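Long-range contacts in Abbfa_003403 (Acinetobacter baumannii, PDB 4ZXH), which probably builds a peptide product as a four-domain nonribosomal peptide synthetase, with condensation, adenylation, carrier and thioesterase domains on one chain: residues K1266-Q1271 / D1292-H1297; M1162-A1167 / E1276-D1281; F1260-V1265 / D1286-V1291. One frame throughout, in Å; residues are numbered along the deposited sequence.

Contact 1 of 3, residues K1266-Q1271 / D1292-H1297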
ATOM      1  N   LYS A1266      -6.019  19.597  49.637  1.00 22.81           N
ATOM      2  CA  LYS A1266      -6.654  18.404  50.173  1.00 22.46           C
ATOM      3  C   LYS A1266      -7.853  17.979  49.340  1.00 29.35           C
ATOM      4  O   LYS A1266      -8.722  18.788  48.994  1.00 25.89           O
ATOM      5  CB  LYS A1266      -7.079  18.627  51.620  1.00 27.99           C
ATOM      6  CG  LYS A1266      -7.881  17.476  52.190  1.00 33.33           C
ATOM      7  CD  LYS A1266      -8.019  17.586  53.693  1.00 33.54           C
ATOM      8  CE  LYS A1266      -8.975  16.532  54.219  1.00 30.79           C
ATOM      9  NZ  LYS A1266      -9.532  16.955  55.548  1.00 36.15           N
ATOM     10  N   ALA A1267      -7.879  16.700  48.998  1.00 23.52           N
ATOM     11  CA  ALA A1267      -9.033  16.096  48.359  1.00 22.59           C
ATOM     12  C   ALA A1267     -10.160  16.002  49.390  1.00 25.88           C
ATOM     13  O   ALA A1267     -10.086  15.195  50.313  1.00 38.03           O
ATOM     14  CB  ALA A1267      -8.663  14.722  47.813  1.00 19.51           C
ATOM     15  N   LYS A1268     -11.188  16.834  49.249  1.00 31.06           N
ATOM     16  CA  LYS A1268     -12.180  16.990  50.315  1.00 27.40           C
ATOM     17  C   LYS A1268     -13.207  15.867  50.302  1.00 31.11           C
ATOM     18  O   LYS A1268     -13.917  15.666  51.283  1.00 35.86           O
ATOM     19  CB  LYS A1268     -12.888  18.354  50.226  1.00 26.40           C
ATOM     20  CG  LYS A1268     -14.064  18.432  49.249  1.00 36.78           C
ATOM     21  CD  LYS A1268     -14.621  19.854  49.170  1.00 48.83           C
ATOM     22  CE  LYS A1268     -15.580  20.022  48.000  1.00 63.61           C
ATOM     23  NZ  LYS A1268     -15.827  21.467  47.650  1.00 72.67           N
ATOM     24  N   ASP A1269     -13.266  15.121  49.207  1.00 29.58           N
ATOM     25  CA  ASP A1269     -14.243  14.042  49.090  1.00 29.49           C
ATOM     26  C   ASP A1269     -13.637  12.672  49.434  1.00 36.49           C
ATOM     27  O   ASP A1269     -14.289  11.638  49.261  1.00 37.44           O
ATOM     28  CB  ASP A1269     -14.842  14.020  47.682  1.00 28.08           C
ATOM     29  CG  ASP A1269     -15.573  15.325  47.328  1.00 37.65           C
ATOM     30  OD1 ASP A1269     -16.410  15.791  48.140  1.00 36.54           O
ATOM     31  OD2 ASP A1269     -15.302  15.892  46.237  1.00 37.70           O
ATOM     32  N   GLU A1270     -12.403  12.665  49.936  1.00 34.29           N
ATOM     33  CA  GLU A1270     -11.759  11.414  50.327  1.00 34.62           C
ATOM     34  C   GLU A1270     -12.390  10.841  51.608  1.00 32.32           C
ATOM     35  O   GLU A1270     -12.435  11.506  52.639  1.00 42.77           O
ATOM     36  CB  GLU A1270     -10.247  11.629  50.501  1.00 31.16           C
ATOM     37  CG  GLU A1270      -9.451  10.408  50.982  1.00 28.69           C
ATOM     38  CD  GLU A1270      -9.748   9.144  50.199  1.00 41.09           C
ATOM     39  OE1 GLU A1270      -9.562   9.147  48.957  1.00 48.58           O
ATOM     40  OE2 GLU A1270     -10.172   8.143  50.832  1.00 44.22           O
ATOM     41  N   GLN A1271     -12.878   9.607  51.522  1.00 34.57           N
ATOM     42  CA  GLN A1271     -13.575   8.936  52.625  1.00 36.49           C
ATOM     43  C   GLN A1271     -12.662   8.619  53.791  1.00 35.81           C
ATOM     44  O   GLN A1271     -13.089   8.661  54.951  1.00 32.80           O
ATOM     45  CB  GLN A1271     -14.217   7.620  52.157  1.00 41.84           C
ATOM     46  CG  GLN A1271     -15.340   7.760  51.139  1.00 55.14           C
ATOM     47  CD  GLN A1271     -16.481   8.618  51.631  1.00 67.97           C
ATOM     48  OE1 GLN A1271     -16.869   8.551  52.799  1.00 80.83           O
ATOM     49  NE2 GLN A1271     -17.031   9.435  50.739  1.00 70.53           N
ATOM     50  N   ASP A1292      -9.138  23.150  50.291  1.00 31.08           N
ATOM     51  CA  ASP A1292      -9.931  21.935  50.114  1.00 39.01           C
ATOM     52  C   ASP A1292     -10.678  21.947  48.769  1.00 42.11           C
ATOM     53  O   ASP A1292     -11.524  22.806  48.519  1.00 48.15           O
ATOM     54  CB  ASP A1292     -10.918  21.757  51.283  1.00 37.36           C
ATOM     55  CG  ASP A1292     -10.214  21.581  52.638  1.00 48.36           C
ATOM     56  OD1 ASP A1292      -8.986  21.336  52.654  1.00 51.55           O
ATOM     57  OD2 ASP A1292     -10.892  21.679  53.691  1.00 50.01           O
ATOM     58  N   LEU A1293     -10.373  20.968  47.923  1.00 25.07           N
ATOM     59  CA  LEU A1293     -10.866  20.916  46.554  1.00 30.10           C
ATOM     60  C   LEU A1293     -11.614  19.619  46.271  1.00 28.24           C
ATOM     61  O   LEU A1293     -11.253  18.582  46.797  1.00 37.13           O
ATOM     62  CB  LEU A1293      -9.691  21.058  45.579  1.00 29.17           C
ATOM     63  CG  LEU A1293      -9.005  22.411  45.541  1.00 24.31           C
ATOM     64  CD1 LEU A1293      -8.069  22.472  44.361  1.00 38.52           C
ATOM     65  CD2 LEU A1293     -10.063  23.473  45.421  1.00 26.03           C
ATOM     66  N   PRO A1294     -12.639  19.665  45.419  1.00 29.66           N
ATOM     67  CA  PRO A1294     -13.369  18.455  45.001  1.00 31.24           C
ATOM     68  C   PRO A1294     -12.472  17.310  44.539  1.00 29.52           C
ATOM     69  O   PRO A1294     -11.442  17.549  43.911  1.00 37.69           O
ATOM     70  CB  PRO A1294     -14.225  18.952  43.837  1.00 24.58           C
ATOM     71  CG  PRO A1294     -14.477  20.381  44.175  1.00 26.13           C
ATOM     72  CD  PRO A1294     -13.194  20.877  44.800  1.00 27.47           C
ATOM     73  N   GLY A1295     -12.876  16.080  44.859  1.00 28.79           N
ATOM     74  CA  GLY A1295     -12.185  14.874  44.426  1.00 20.39           C
ATOM     75  C   GLY A1295     -11.725  14.061  45.619  1.00 22.62           C
ATOM     76  O   GLY A1295     -11.760  14.556  46.755  1.00 24.13           O
ATOM     77  N   ASP A1296     -11.311  12.814  45.380  1.00 23.53           N
ATOM     78  CA  ASP A1296     -10.721  11.997  46.449  1.00 26.95           C
ATOM     79  C   ASP A1296      -9.229  11.891  46.202  1.00 24.24           C
ATOM     80  O   ASP A1296      -8.696  12.620  45.366  1.00 25.60           O
ATOM     81  CB  ASP A1296     -11.367  10.607  46.548  1.00 19.29           C
ATOM     82  CG  ASP A1296     -11.303   9.809  45.249  1.00 27.77           C
ATOM     83  OD1 ASP A1296     -10.268   9.808  44.543  1.00 32.29           O
ATOM     84  OD2 ASP A1296     -12.308   9.145  44.933  1.00 32.74           O
ATOM     85  N   HIS A1297      -8.570  10.974  46.907  1.00 19.82           N
ATOM     86  CA  HIS A1297      -7.120  10.859  46.869  1.00 20.69           C
ATOM     87  C   HIS A1297      -6.577  10.620  45.465  1.00 21.58           C
ATOM     88  O   HIS A1297      -5.518  11.136  45.108  1.00 24.81           O
ATOM     89  CB  HIS A1297      -6.654   9.734  47.790  1.00 17.02           C
ATOM     90  CG  HIS A1297      -5.170   9.668  47.940  1.00 17.36           C
ATOM     91  ND1 HIS A1297      -4.442  10.662  48.565  1.00 28.20           N
ATOM     92  CD2 HIS A1297      -4.270   8.750  47.519  1.00 16.84           C
ATOM     93  CE1 HIS A1297      -3.160  10.344  48.548  1.00 24.95           C
ATOM     94  NE2 HIS A1297      -3.029   9.187  47.919  1.00 28.16           N
TER

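Contact 2 of 3, residues M1162-A1167 / E1276-D1281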
ATOM      1  N   MET A1162       1.908  20.338  47.744  1.00 26.13           N
ATOM      2  CA  MET A1162       1.590  18.969  48.115  1.00 21.10           C
ATOM      3  C   MET A1162       0.142  18.697  47.859  1.00 25.80           C
ATOM      4  O   MET A1162      -0.730  19.328  48.457  1.00 31.74           O
ATOM      5  CB  MET A1162       1.906  18.703  49.582  1.00 26.96           C
ATOM      6  CG  MET A1162       3.381  18.646  49.916  1.00 24.43           C
ATOM      7  SD  MET A1162       3.525  18.475  51.690  1.00 28.08           S
ATOM      8  CE  MET A1162       5.159  19.156  51.996  1.00 34.04           C
ATOM      9  N   ILE A1163      -0.122  17.750  46.972  1.00 21.05           N
ATOM     10  CA  ILE A1163      -1.498  17.424  46.649  1.00 22.18           C
ATOM     11  C   ILE A1163      -1.922  16.150  47.390  1.00 26.14           C
ATOM     12  O   ILE A1163      -1.437  15.055  47.100  1.00 25.61           O
ATOM     13  CB  ILE A1163      -1.681  17.283  45.138  1.00 24.58           C
ATOM     14  CG1 ILE A1163      -1.074  18.508  44.442  1.00 26.74           C
ATOM     15  CG2 ILE A1163      -3.147  17.182  44.803  1.00 22.90           C
ATOM     16  CD1 ILE A1163      -0.985  18.391  42.955  1.00 22.64           C
ATOM     17  N   ASP A1164      -2.808  16.335  48.371  1.00 19.39           N
ATOM     18  CA  ASP A1164      -3.299  15.276  49.247  1.00 23.36           C
ATOM     19  C   ASP A1164      -2.198  14.326  49.754  1.00 24.48           C
ATOM     20  O   ASP A1164      -2.348  13.109  49.764  1.00 24.39           O
ATOM     21  CB  ASP A1164      -4.398  14.487  48.546  1.00 18.23           C
ATOM     22  CG  ASP A1164      -5.404  13.902  49.529  1.00 31.12           C
ATOM     23  OD1 ASP A1164      -5.974  14.670  50.344  1.00 38.45           O
ATOM     24  OD2 ASP A1164      -5.597  12.664  49.506  1.00 34.31           O
ATOM     25  N   THR A1165      -1.092  14.910  50.182  1.00 27.32           N
ATOM     26  CA  THR A1165       0.037  14.167  50.723  1.00 29.91           C
ATOM     27  C   THR A1165      -0.167  13.836  52.181  1.00 32.52           C
ATOM     28  O   THR A1165      -0.258  14.741  53.012  1.00 37.52           O
ATOM     29  CB  THR A1165       1.330  14.990  50.593  1.00 27.14           C
ATOM     30  OG1 THR A1165       1.542  15.287  49.221  1.00 26.29           O
ATOM     31  CG2 THR A1165       2.524  14.251  51.139  1.00 20.52           C
ATOM     32  N   ARG A1166      -0.228  12.552  52.510  1.00 29.77           N
ATOM     33  CA  ARG A1166      -0.298  12.174  53.922  1.00 25.30           C
ATOM     34  C   ARG A1166       1.048  12.451  54.584  1.00 22.39           C
ATOM     35  O   ARG A1166       2.096  12.151  54.038  1.00 22.05           O
ATOM     36  CB  ARG A1166      -0.758  10.736  54.019  1.00 21.02           C
ATOM     37  CG  ARG A1166      -2.061  10.691  53.251  1.00 20.25           C
ATOM     38  CD  ARG A1166      -2.499   9.380  52.750  1.00 27.37           C
ATOM     39  NE  ARG A1166      -3.806   9.559  52.146  1.00 34.93           N
ATOM     40  CZ  ARG A1166      -4.395   8.662  51.371  1.00 37.29           C
ATOM     41  NH1 ARG A1166      -3.779   7.525  51.116  1.00 29.37           N
ATOM     42  NH2 ARG A1166      -5.601   8.898  50.875  1.00 45.36           N
ATOM     43  N   ALA A1167       1.006  13.145  55.709  1.00 23.81           N
ATOM     44  CA  ALA A1167       2.224  13.585  56.358  1.00 26.24           C
ATOM     45  C   ALA A1167       2.992  12.352  56.795  1.00 33.23           C
ATOM     46  O   ALA A1167       2.381  11.352  57.188  1.00 37.09           O
ATOM     47  CB  ALA A1167       1.910  14.497  57.555  1.00 30.69           C
ATOM     48  N   GLU A1276      -7.693  16.582  59.766  1.00 44.68           N
ATOM     49  CA  GLU A1276      -7.986  17.812  59.025  1.00 47.18           C
ATOM     50  C   GLU A1276      -6.891  18.175  58.038  1.00 42.80           C
ATOM     51  O   GLU A1276      -7.175  18.664  56.951  1.00 38.32           O
ATOM     52  CB  GLU A1276      -8.198  18.996  59.971  1.00 58.21           C
ATOM     53  CG  GLU A1276      -9.490  18.966  60.776  1.00 82.86           C
ATOM     54  CD  GLU A1276     -10.749  18.894  59.914  1.00 97.00           C
ATOM     55  OE1 GLU A1276     -10.729  19.382  58.759  1.00102.14           O
ATOM     56  OE2 GLU A1276     -11.769  18.359  60.407  1.00 99.21           O
ATOM     57  N   SER A1277      -5.643  17.932  58.419  1.00 40.99           N
ATOM     58  CA  SER A1277      -4.503  18.388  57.633  1.00 31.08           C
ATOM     59  C   SER A1277      -3.660  17.240  57.121  1.00 36.86           C
ATOM     60  O   SER A1277      -2.472  17.425  56.850  1.00 45.49           O
ATOM     61  CB  SER A1277      -3.630  19.304  58.472  1.00 36.75           C
ATOM     62  OG  SER A1277      -4.424  20.324  59.042  1.00 60.93           O
ATOM     63  N   LEU A1278      -4.263  16.055  57.021  1.00 26.59           N
ATOM     64  CA  LEU A1278      -3.531  14.828  56.718  1.00 25.42           C
ATOM     65  C   LEU A1278      -2.341  14.606  57.671  1.00 31.29           C
ATOM     66  O   LEU A1278      -1.407  13.867  57.349  1.00 37.70           O
ATOM     67  CB  LEU A1278      -3.050  14.843  55.257  1.00 28.41           C
ATOM     68  CG  LEU A1278      -4.140  15.207  54.254  1.00 33.38           C
ATOM     69  CD1 LEU A1278      -3.637  15.111  52.827  1.00 34.68           C
ATOM     70  CD2 LEU A1278      -5.351  14.331  54.451  1.00 23.16           C
ATOM     71  N   GLY A1279      -2.380  15.234  58.844  1.00 29.93           N
ATOM     72  CA  GLY A1279      -1.331  15.053  59.824  1.00 31.87           C
ATOM     73  C   GLY A1279      -0.225  16.097  59.788  1.00 36.43           C
ATOM     74  O   GLY A1279       0.659  16.075  60.637  1.00 43.16           O
ATOM     75  N   TRP A1280      -0.264  17.031  58.841  1.00 35.69           N
ATOM     76  CA  TRP A1280       0.846  17.987  58.703  1.00 37.38           C
ATOM     77  C   TRP A1280       0.931  18.983  59.846  1.00 38.48           C
ATOM     78  O   TRP A1280       1.978  19.597  60.064  1.00 42.49           O
ATOM     79  CB  TRP A1280       0.759  18.745  57.368  1.00 34.72           C
ATOM     80  CG  TRP A1280       1.262  17.917  56.239  1.00 33.47           C
ATOM     81  CD1 TRP A1280       0.515  17.182  55.375  1.00 25.64           C
ATOM     82  CD2 TRP A1280       2.633  17.689  55.883  1.00 32.06           C
ATOM     83  NE1 TRP A1280       1.328  16.532  54.478  1.00 37.80           N
ATOM     84  CE2 TRP A1280       2.637  16.821  54.770  1.00 34.36           C
ATOM     85  CE3 TRP A1280       3.858  18.151  56.381  1.00 30.02           C
ATOM     86  CZ2 TRP A1280       3.820  16.387  54.152  1.00 25.65           C
ATOM     87  CZ3 TRP A1280       5.042  17.723  55.757  1.00 28.25           C
ATOM     88  CH2 TRP A1280       5.007  16.855  54.656  1.00 27.28           C
ATOM     89  N   ASP A1281      -0.164  19.142  60.577  1.00 39.47           N
ATOM     90  CA  ASP A1281      -0.157  19.997  61.755  1.00 45.36           C
ATOM     91  C   ASP A1281       0.873  19.545  62.798  1.00 45.29           C
ATOM     92  O   ASP A1281       1.156  20.281  63.738  1.00 54.63           O
ATOM     93  CB  ASP A1281      -1.555  20.060  62.398  1.00 53.70           C
ATOM     94  CG  ASP A1281      -2.135  18.685  62.720  1.00 65.06           C
ATOM     95  OD1 ASP A1281      -1.962  17.750  61.910  1.00 81.83           O
ATOM     96  OD2 ASP A1281      -2.752  18.532  63.797  1.00 57.85           O
TER

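Contact 3 of 3, residues F1260-V1265 / D1286-V1291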
ATOM      1  N   PHE A1260       8.568  24.893  56.185  1.00 49.90           N
ATOM      2  CA  PHE A1260       8.797  25.312  54.819  1.00 45.57           C
ATOM      3  C   PHE A1260       7.526  25.989  54.345  1.00 47.45           C
ATOM      4  O   PHE A1260       6.446  25.675  54.840  1.00 52.08           O
ATOM      5  CB  PHE A1260       9.140  24.123  53.924  1.00 47.55           C
ATOM      6  CG  PHE A1260      10.465  23.506  54.217  1.00 55.67           C
ATOM      7  CD1 PHE A1260      11.624  24.044  53.681  1.00 59.33           C
ATOM      8  CD2 PHE A1260      10.557  22.367  54.998  1.00 58.55           C
ATOM      9  CE1 PHE A1260      12.858  23.474  53.942  1.00 62.24           C
ATOM     10  CE2 PHE A1260      11.789  21.790  55.264  1.00 60.12           C
ATOM     11  CZ  PHE A1260      12.940  22.343  54.736  1.00 60.03           C
ATOM     12  N   PRO A1261       7.635  26.922  53.390  1.00 47.42           N
ATOM     13  CA  PRO A1261       6.399  27.483  52.832  1.00 48.83           C
ATOM     14  C   PRO A1261       5.674  26.424  51.991  1.00 44.80           C
ATOM     15  O   PRO A1261       6.187  25.981  50.966  1.00 40.35           O
ATOM     16  CB  PRO A1261       6.899  28.651  51.983  1.00 42.85           C
ATOM     17  CG  PRO A1261       8.279  28.260  51.592  1.00 39.59           C
ATOM     18  CD  PRO A1261       8.838  27.416  52.699  1.00 45.55           C
ATOM     19  N   ILE A1262       4.501  26.004  52.447  1.00 45.62           N
ATOM     20  CA  ILE A1262       3.814  24.856  51.861  1.00 41.98           C
ATOM     21  C   ILE A1262       2.398  25.178  51.424  1.00 33.32           C
ATOM     22  O   ILE A1262       1.650  25.835  52.149  1.00 40.74           O
ATOM     23  CB  ILE A1262       3.752  23.682  52.865  1.00 39.00           C
ATOM     24  CG1 ILE A1262       5.145  23.121  53.124  1.00 38.61           C
ATOM     25  CG2 ILE A1262       2.847  22.573  52.360  1.00 28.30           C
ATOM     26  CD1 ILE A1262       5.156  22.089  54.207  1.00 34.66           C
ATOM     27  N   LEU A1263       2.034  24.710  50.238  1.00 30.15           N
ATOM     28  CA  LEU A1263       0.638  24.699  49.815  1.00 32.87           C
ATOM     29  C   LEU A1263       0.143  23.260  49.846  1.00 39.81           C
ATOM     30  O   LEU A1263       0.634  22.415  49.080  1.00 42.27           O
ATOM     31  CB  LEU A1263       0.474  25.296  48.412  1.00 27.64           C
ATOM     32  CG  LEU A1263      -0.897  25.141  47.752  1.00 26.79           C
ATOM     33  CD1 LEU A1263      -1.934  25.899  48.544  1.00 31.37           C
ATOM     34  CD2 LEU A1263      -0.862  25.631  46.307  1.00 26.54           C
ATOM     35  N   LEU A1264      -0.805  22.972  50.740  1.00 33.27           N
ATOM     36  CA  LEU A1264      -1.393  21.634  50.804  1.00 32.16           C
ATOM     37  C   LEU A1264      -2.802  21.611  50.221  1.00 35.95           C
ATOM     38  O   LEU A1264      -3.719  22.225  50.769  1.00 42.19           O
ATOM     39  CB  LEU A1264      -1.415  21.123  52.240  1.00 31.77           C
ATOM     40  CG  LEU A1264      -2.165  19.804  52.459  1.00 30.09           C
ATOM     41  CD1 LEU A1264      -1.513  18.675  51.726  1.00 29.61           C
ATOM     42  CD2 LEU A1264      -2.259  19.494  53.936  1.00 31.78           C
ATOM     43  N   VAL A1265      -2.962  20.915  49.100  1.00 23.00           N
ATOM     44  CA  VAL A1265      -4.259  20.789  48.447  1.00 24.88           C
ATOM     45  C   VAL A1265      -4.917  19.490  48.906  1.00 33.33           C
ATOM     46  O   VAL A1265      -4.422  18.398  48.619  1.00 33.96           O
ATOM     47  CB  VAL A1265      -4.126  20.805  46.895  1.00 21.64           C
ATOM     48  CG1 VAL A1265      -5.469  20.612  46.236  1.00 21.40           C
ATOM     49  CG2 VAL A1265      -3.497  22.117  46.413  1.00 22.56           C
ATOM     50  N   ASP A1286       3.540  27.354  61.186  1.00 74.87           N
ATOM     51  CA  ASP A1286       3.022  28.657  60.794  1.00 78.59           C
ATOM     52  C   ASP A1286       2.943  28.842  59.273  1.00 72.79           C
ATOM     53  O   ASP A1286       2.207  29.695  58.782  1.00 74.85           O
ATOM     54  CB  ASP A1286       3.885  29.764  61.424  1.00 75.73           C
ATOM     55  N   THR A1287       3.686  28.031  58.530  1.00 65.54           N
ATOM     56  CA  THR A1287       3.914  28.312  57.114  1.00 59.70           C
ATOM     57  C   THR A1287       3.100  27.442  56.157  1.00 54.98           C
ATOM     58  O   THR A1287       3.447  27.308  54.983  1.00 55.37           O
ATOM     59  CB  THR A1287       5.404  28.134  56.760  1.00 57.52           C
ATOM     60  OG1 THR A1287       5.877  26.892  57.306  1.00 60.04           O
ATOM     61  CG2 THR A1287       6.229  29.277  57.334  1.00 51.56           C
ATOM     62  N   LEU A1288       2.019  26.852  56.640  1.00 48.60           N
ATOM     63  CA  LEU A1288       1.261  25.945  55.792  1.00 41.94           C
ATOM     64  C   LEU A1288      -0.128  26.463  55.402  1.00 42.08           C
ATOM     65  O   LEU A1288      -0.990  26.670  56.252  1.00 43.75           O
ATOM     66  CB  LEU A1288       1.124  24.590  56.474  1.00 34.32           C
ATOM     67  CG  LEU A1288       0.350  23.564  55.647  1.00 41.84           C
ATOM     68  CD1 LEU A1288       1.125  22.279  55.590  1.00 41.28           C
ATOM     69  CD2 LEU A1288      -1.015  23.322  56.249  1.00 38.16           C
ATOM     70  N   THR A1289      -0.342  26.635  54.101  1.00 41.87           N
ATOM     71  CA  THR A1289      -1.630  27.067  53.568  1.00 40.08           C
ATOM     72  C   THR A1289      -2.418  25.868  53.042  1.00 37.88           C
ATOM     73  O   THR A1289      -1.899  25.098  52.227  1.00 41.60           O
ATOM     74  CB  THR A1289      -1.431  28.101  52.440  1.00 41.45           C
ATOM     75  OG1 THR A1289      -0.626  29.184  52.927  1.00 47.18           O
ATOM     76  CG2 THR A1289      -2.764  28.633  51.933  1.00 34.84           C
ATOM     77  N   GLN A1290      -3.662  25.701  53.495  1.00 32.19           N
ATOM     78  CA  GLN A1290      -4.479  24.567  53.041  1.00 36.68           C
ATOM     79  C   GLN A1290      -5.724  24.959  52.212  1.00 39.90           C
ATOM     80  O   GLN A1290      -6.409  25.936  52.517  1.00 44.61           O
ATOM     81  CB  GLN A1290      -4.911  23.730  54.238  1.00 30.67           C
ATOM     82  CG  GLN A1290      -5.591  22.441  53.838  1.00 36.24           C
ATOM     83  CD  GLN A1290      -6.080  21.636  55.021  1.00 35.36           C
ATOM     84  OE1 GLN A1290      -5.464  21.640  56.091  1.00 41.03           O
ATOM     85  NE2 GLN A1290      -7.206  20.938  54.836  1.00 31.83           N
ATOM     86  N   VAL A1291      -6.008  24.190  51.165  1.00 35.45           N
ATOM     87  CA  VAL A1291      -7.112  24.489  50.254  1.00 28.71           C
ATOM     88  C   VAL A1291      -7.849  23.188  49.976  1.00 30.82           C
ATOM     89  O   VAL A1291      -7.253  22.225  49.496  1.00 35.08           O
ATOM     90  CB  VAL A1291      -6.615  25.124  48.903  1.00 29.32           C
ATOM     91  CG1 VAL A1291      -7.738  25.255  47.903  1.00 28.25           C
ATOM     92  CG2 VAL A1291      -5.981  26.479  49.125  1.00 30.01           C
TER

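Contact 1 of 3, residues K1266-Q1271 / D1292-H1297
Lys1266 and Ala1267 pair in parallel with Asp1292 and Leu1293 at the C-terminal ends of two neighbouring strands. The carbonyl O of Lys1266 accepts Leu1293 N at 2.9 Å, and Lys1268 N reaches Leu1293 O at 3.0 Å. Beyond them the 1266-1271 chain makes a type I turn from Ala1267 to Glu1270, whose Asp1269 N binds Gly1295 O. The aspartate side chain returns the grip. With CG beside its own backbone N (chi1 -61°), it sends OD2 to Gly1295 N at 2.8 Å, met on the anti side and somewhat out of the carboxylate plane. Its neighbour Lys1268 lays an extended chain along the Leu1293 carbonyl and crosses Pro1294 at a slant, its CE and NZ beside CG and CD of that ring. At the far end Glu1270, bent at chi2 (49°), brings OE1 back to His1297 N at 2.9 Å through the anti lone pair; OE2 holds Glu1272 N. This bond helps to hold the backbone of a histidine whose ND1 binds Asp1164 OD2 and whose side chain touches Cys1137. The loop resembles the histidine loop after the last strand of alpha/beta-hydrolase thioesterases, consistent with His1297 belonging to a Cys-His-Asp catalytic triad.

Contact 2 of 3, residues M1162-A1167 / E1276-D1281
The carbonyl O of Leu1278 is gripped by two donors: Ala1167 N, 3.0 Å away from it across the contact, and Asn1172 ND2 from the chain just beyond. The oxygen is presented by a type I' turn from Ser1277 to Trp1280, closed by Trp1280 N on Ser1277 O at 3.0 Å. Leu1278 and Gly1279 occupy the corners of this turn with positive phi. A second bond runs from Trp1280 NE1 to Thr1165 O at 2.8 Å. The acceptor lies close to the indole plane, at the ring edge, while the donor stands above the carbonyl plane (38° out of it).

Residues 1164-1167 follow strand 1157-1163 of the alpha/beta-hydrolase sheet, and Asp1164 is the probable acid of a Cys-His-Asp triad. An acid after this strand is also known in other thioesterases of nonribosomal peptide synthetases. Asp1164 OD2 accepts His1297 ND1, while OD1 accepts Ala1267 N and packs on Leu1278 CD1 at 3.4 Å. The leucine methyl thus lies between Asp1164 OD1 and Thr1165 O, an apolar neighbour for a carboxylate that the backbone N of Ala1267, at the end of strand 1262-1267, helps to position.

The indole is sandwiched. Ala1167 CB sits over one face, 3.5 Å from the centroid of the five-membered ring of Trp1280 and almost on its normal (2° off), a CH-pi contact. On the opposite face Met1162 makes a Met-aromatic contact: its SD lies 3.8 Å from the centroid of the six-membered ring of Trp1280, approaching obliquely (33° off the normal). The methionine chain, extended beyond CG, crosses the indole at about a right angle, and its CE ends beside Trp1280 CH2. Tyr1144 meets the tryptophan edge-to-face.

Contact 3 of 3, residues F1260-V1265 / D1286-V1291
A parallel strand pair at the edge of the thioesterase sheet forms this contact: Ile1262 to Val1265 run beside Leu1288 to Val1291, the outermost strand, with axes 4.8 Å apart and directed 22° from each other. Ile1262 and Leu1264 turn their backbone polar groups to the edge strand. Ile1262 N donates to Thr1287 O and its O receives Thr1289 N, so the two bonds bracket Leu1288. Leu1264 repeats the pattern around Gln1290, with its N bound to Thr1289 O at 2.8 Å and its O to Val1291 N at 3.0 Å.

The pairing begins with a side-chain bond. Thr1287 OG1, placed between its own backbone N and carbonyl carbon (chi1 47°), donates to Phe1260 O at 2.8 Å from well above the carbonyl plane (64° out of it). Such a parallel pair closes one side of the central sheet of an alpha/beta hydrolase. Strand 1157-1163 is the inner neighbour of strand 1262-1267; Leu1263 and Val1265 bond to it by their backbones, Val1265 also to Asp1164 just past its end.

Side chains alternate between the faces. On one, Ile1262 CG2 touches Leu1288 CD1 at 3.7 Å, the two chains meeting at a slant, and Leu1288 CD1 also approaches Leu1264 CB. On this face Val1284 packs on Ile1262 and Trp1280 on Leu1264, while Met1162 of the neighbouring strand touches both. Gln1290, extended on the same face, sets its CG against Leu1264 O and gives its NE2 to Glu1276 O and Asp1292 OD1. On the other face Leu1263 CD1 reaches Val1291 CG2 at 4.1 Å. Helix 1303-1316 packs here, its Thr1312 touching both residues and Met1316 adding to the cover of Leu1263.

In the fold
Followed from the N terminus, the chain passes the end of strand 1157-1163 first; contact 2 ties this end to residues 1276-1281, closing a long loop that includes several helices. Contacts 3 and 1 each close a short loop of 20 residues between strands 1262-1267 and 1288-1293, contact 3 along most of the strands, contact 1 at their ends and into the loops beyond. The three pairings cross along the chain, none lying within another. Segment 1276-1281 belongs to the connection between these two strands, so contact 2 anchors that connection to the inner neighbour of strand 1262-1267. Contacts 1 and 2 meet where the three strands end, at the probable catalytic site; contact 3 lies further back.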